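Local coordinates for fiber protein (Human adenovirus 21, PDB 3L88) that forms the trimeric knob at the end of the adenovirus fiber, which attaches the virus to host cells by binding the receptor CD46, at residues 112-121 / 154-165. Sequence-based numbering, arbitrary orientation.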
# COMPACT_ATOMS: atom_id res chain seq x y z
N MET C 112 3.05 15.17 11.77
CA MET C 112 1.92 14.69 12.55
C MET C 112 0.64 14.54 11.72
O MET C 112 0.44 15.26 10.75
CB MET C 112 1.66 15.64 13.72
CG MET C 112 2.83 15.77 14.68
SD MET C 112 3.04 14.32 15.72
CE MET C 112 4.39 13.49 14.89
N PRO C 113 -0.24 13.62 12.13
CA PRO C 113 -1.55 13.48 11.48
C PRO C 113 -2.40 14.73 11.69
O PRO C 113 -2.55 15.19 12.82
CB PRO C 113 -2.17 12.28 12.19
CG PRO C 113 -1.45 12.18 13.50
CD PRO C 113 -0.06 12.68 13.25
N SER C 114 -2.96 15.25 10.61
CA SER C 114 -3.73 16.49 10.66
C SER C 114 -4.91 16.41 11.62
O SER C 114 -5.71 15.48 11.57
CB SER C 114 -4.23 16.88 9.27
OG SER C 114 -5.27 17.84 9.34
N THR C 115 -5.03 17.42 12.47
CA THR C 115 -6.11 17.50 13.43
C THR C 115 -7.43 17.89 12.76
O THR C 115 -8.51 17.68 13.33
CB THR C 115 -5.78 18.52 14.53
OG1 THR C 115 -4.90 17.90 15.49
CG2 THR C 115 -7.04 18.97 15.24
N THR C 116 -7.34 18.45 11.56
CA THR C 116 -8.52 18.75 10.77
C THR C 116 -9.08 17.49 10.13
O THR C 116 -10.27 17.20 10.25
CB THR C 116 -8.24 19.80 9.68
OG1 THR C 116 -7.69 20.99 10.28
CG2 THR C 116 -9.51 20.17 8.93
N ALA C 117 -8.22 16.72 9.48
CA ALA C 117 -8.64 15.51 8.79
C ALA C 117 -8.99 14.40 9.78
O ALA C 117 -9.92 13.62 9.56
CB ALA C 117 -7.58 15.05 7.81
N TYR C 118 -8.23 14.34 10.87
CA TYR C 118 -8.44 13.33 11.90
C TYR C 118 -8.55 14.01 13.26
O TYR C 118 -7.56 14.11 13.99
CB TYR C 118 -7.30 12.31 11.89
CG TYR C 118 -6.81 11.94 10.51
CD1 TYR C 118 -7.57 11.11 9.68
CD2 TYR C 118 -5.61 12.44 10.02
CE1 TYR C 118 -7.13 10.77 8.41
CE2 TYR C 118 -5.16 12.10 8.75
CZ TYR C 118 -5.92 11.27 7.95
OH TYR C 118 -5.48 10.95 6.69
N PRO C 119 -9.75 14.47 13.61
CA PRO C 119 -9.95 15.25 14.82
C PRO C 119 -10.04 14.38 16.07
O PRO C 119 -10.34 13.19 15.99
CB PRO C 119 -11.29 15.94 14.57
CG PRO C 119 -12.04 15.00 13.68
CD PRO C 119 -11.01 14.25 12.87
N PHE C 120 -9.77 14.98 17.23
CA PHE C 120 -10.08 14.36 18.50
C PHE C 120 -11.59 14.44 18.77
O PHE C 120 -12.21 15.49 18.56
CB PHE C 120 -9.30 15.03 19.63
CG PHE C 120 -7.81 14.80 19.55
CD1 PHE C 120 -7.23 13.68 20.13
CD2 PHE C 120 -6.98 15.72 18.93
CE1 PHE C 120 -5.86 13.49 20.08
CE2 PHE C 120 -5.61 15.53 18.87
CZ PHE C 120 -5.05 14.41 19.45
N ASN C 121 -12.18 13.33 19.21
CA ASN C 121 -13.63 13.20 19.23
C ASN C 121 -14.20 13.28 20.64
O ASN C 121 -13.45 13.30 21.61
CB ASN C 121 -14.08 11.89 18.57
CG ASN C 121 -13.49 11.70 17.18
OD1 ASN C 121 -13.86 12.40 16.24
ND2 ASN C 121 -12.58 10.74 17.05
N LEU C 154 -5.69 7.44 14.09
CA LEU C 154 -5.05 8.75 14.15
C LEU C 154 -5.80 9.71 15.07
O LEU C 154 -7.01 9.89 14.96
CB LEU C 154 -4.92 9.35 12.74
CG LEU C 154 -4.09 8.54 11.75
CD1 LEU C 154 -4.18 9.16 10.37
CD2 LEU C 154 -2.64 8.43 12.20
N ASN C 155 -5.05 10.31 16.00
CA ASN C 155 -5.63 11.25 16.95
C ASN C 155 -6.82 10.66 17.68
O ASN C 155 -6.69 9.68 18.42
CB ASN C 155 -6.00 12.56 16.25
CG ASN C 155 -4.78 13.27 15.68
OD1 ASN C 155 -3.67 13.18 16.22
ND2 ASN C 155 -4.97 13.98 14.58
N SER C 156 -7.99 11.26 17.49
CA SER C 156 -9.23 10.73 18.05
C SER C 156 -9.30 10.76 19.58
O SER C 156 -10.32 11.16 20.15
CB SER C 156 -9.49 9.31 17.55
OG SER C 156 -10.59 8.73 18.24
N ARG C 157 -8.23 10.35 20.24
CA ARG C 157 -8.23 10.18 21.69
C ARG C 157 -7.13 11.01 22.34
O ARG C 157 -6.00 11.04 21.85
CB ARG C 157 -8.05 8.71 22.05
CG ARG C 157 -8.35 8.36 23.49
CD ARG C 157 -9.85 8.34 23.74
NE ARG C 157 -10.56 7.44 22.83
CZ ARG C 157 -11.31 7.84 21.81
NH1 ARG C 157 -11.46 9.14 21.56
NH2 ARG C 157 -11.91 6.95 21.04
N THR C 158 -7.45 11.66 23.45
CA THR C 158 -6.41 12.20 24.33
C THR C 158 -6.44 11.54 25.71
O THR C 158 -7.42 10.89 26.09
CB THR C 158 -6.53 13.73 24.50
OG1 THR C 158 -5.42 14.21 25.26
CG2 THR C 158 -7.82 14.10 25.22
N ILE C 159 -5.34 11.67 26.45
CA ILE C 159 -5.29 11.22 27.83
C ILE C 159 -4.38 12.13 28.65
O ILE C 159 -3.75 11.69 29.61
CB ILE C 159 -4.78 9.76 27.96
CG1 ILE C 159 -3.36 9.64 27.41
CG2 ILE C 159 -5.73 8.79 27.27
CD1 ILE C 159 -2.64 8.38 27.85
N SER C 160 -4.32 13.40 28.27
CA SER C 160 -3.47 14.36 28.97
C SER C 160 -3.54 15.73 28.31
O SER C 160 -3.65 15.83 27.09
CB SER C 160 -2.02 13.87 29.01
OG SER C 160 -1.12 14.96 29.02
N SER C 161 -3.46 16.77 29.12
CA SER C 161 -3.55 18.14 28.62
C SER C 161 -2.41 18.43 27.65
O SER C 161 -2.46 19.40 26.89
CB SER C 161 -3.52 19.13 29.79
OG SER C 161 -4.36 18.69 30.84
N ASN C 162 -1.39 17.58 27.67
CA ASN C 162 -0.20 17.79 26.86
C ASN C 162 -0.27 17.11 25.50
O ASN C 162 0.55 17.39 24.62
CB ASN C 162 1.05 17.34 27.61
CG ASN C 162 1.78 18.49 28.27
OD1 ASN C 162 1.16 19.50 28.63
ND2 ASN C 162 3.09 18.36 28.43
N VAL C 163 -1.24 16.22 25.32
CA VAL C 163 -1.40 15.53 24.04
C VAL C 163 -1.99 16.44 22.97
O VAL C 163 -3.08 16.98 23.13
CB VAL C 163 -2.27 14.26 24.17
CG1 VAL C 163 -2.51 13.66 22.80
CG2 VAL C 163 -1.61 13.25 25.08
N ALA C 164 -1.24 16.62 21.89
CA ALA C 164 -1.73 17.38 20.75
C ALA C 164 -2.03 16.47 19.56
O ALA C 164 -2.97 16.71 18.80
CB ALA C 164 -0.72 18.46 20.37
N TYR C 165 -1.24 15.41 19.41
CA TYR C 165 -1.45 14.43 18.34
C TYR C 165 -1.28 13.02 18.87
O TYR C 165 -0.68 12.81 19.93
CB TYR C 165 -0.47 14.66 17.19
CG TYR C 165 -0.36 16.11 16.76
CD1 TYR C 165 -1.21 16.62 15.79
CD2 TYR C 165 0.60 16.95 17.31
CE1 TYR C 165 -1.12 17.94 15.39
CE2 TYR C 165 0.70 18.27 16.92
CZ TYR C 165 -0.16 18.76 15.96
OH TYR C 165 -0.06 20.07 15.56
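Asn155 reaches from the end of strand 145-154 into the bend of 112-121, where its amide group ties together two backbone carbonyls. Asn155 ND2 donates to Tyr118 O at 2.7 Å, lying in that carbonyl's plane, and to Pro113 O at 3.2 Å, this time from above the carbonyl plane. Both acceptors lie close to the plane of the amide, so its two N-H groups can be spent on carbonyls five residues apart in the loop. OD1 accepts from the backbone N of Ala166, which fixes the amide's rotation; asparagine suits the place because it donates and accepts on one short stem. Further along, Asn121 N makes a nearly straight bond (174°) to Ser156 O, while Asn121 ND2 adds a weak one to Ser156 OG.

In the antiparallel beta-sandwich of the fiber knob, 154-165 links neighbouring strands 145-154 and 165-174, and the loop segment 112-121 runs across the mouth of that connection. Ala164 and Tyr165 form a classic beta bulge opposite Phe76 where strand 165-174 begins.

Apolar contacts flank the amide. Leucine's two branches serve two partners: Leu154 CD1 sits over the centre of the Tyr118 ring, 3.5 Å from its centroid, while CD2 meets Pro113 CB. Ala117 CB covers the opposite face of the tyrosine; sandwiched between aliphatic groups, the ring is limited in its rotation, and its OH bonds to Ile196 N and to Tyr49 OH of the second subunit. The flat phenyl of Phe120 fits between the two arms of 154-165, with Asn155 CB over one face and Tyr165 CA at the edge. Met112, flexible and unbranched, lays CB over the Tyr165 ring, 3.7 Å from the centroid; the bend at chi2 (-74°) brings SD obliquely beside the same ring in a Met-aromatic contact.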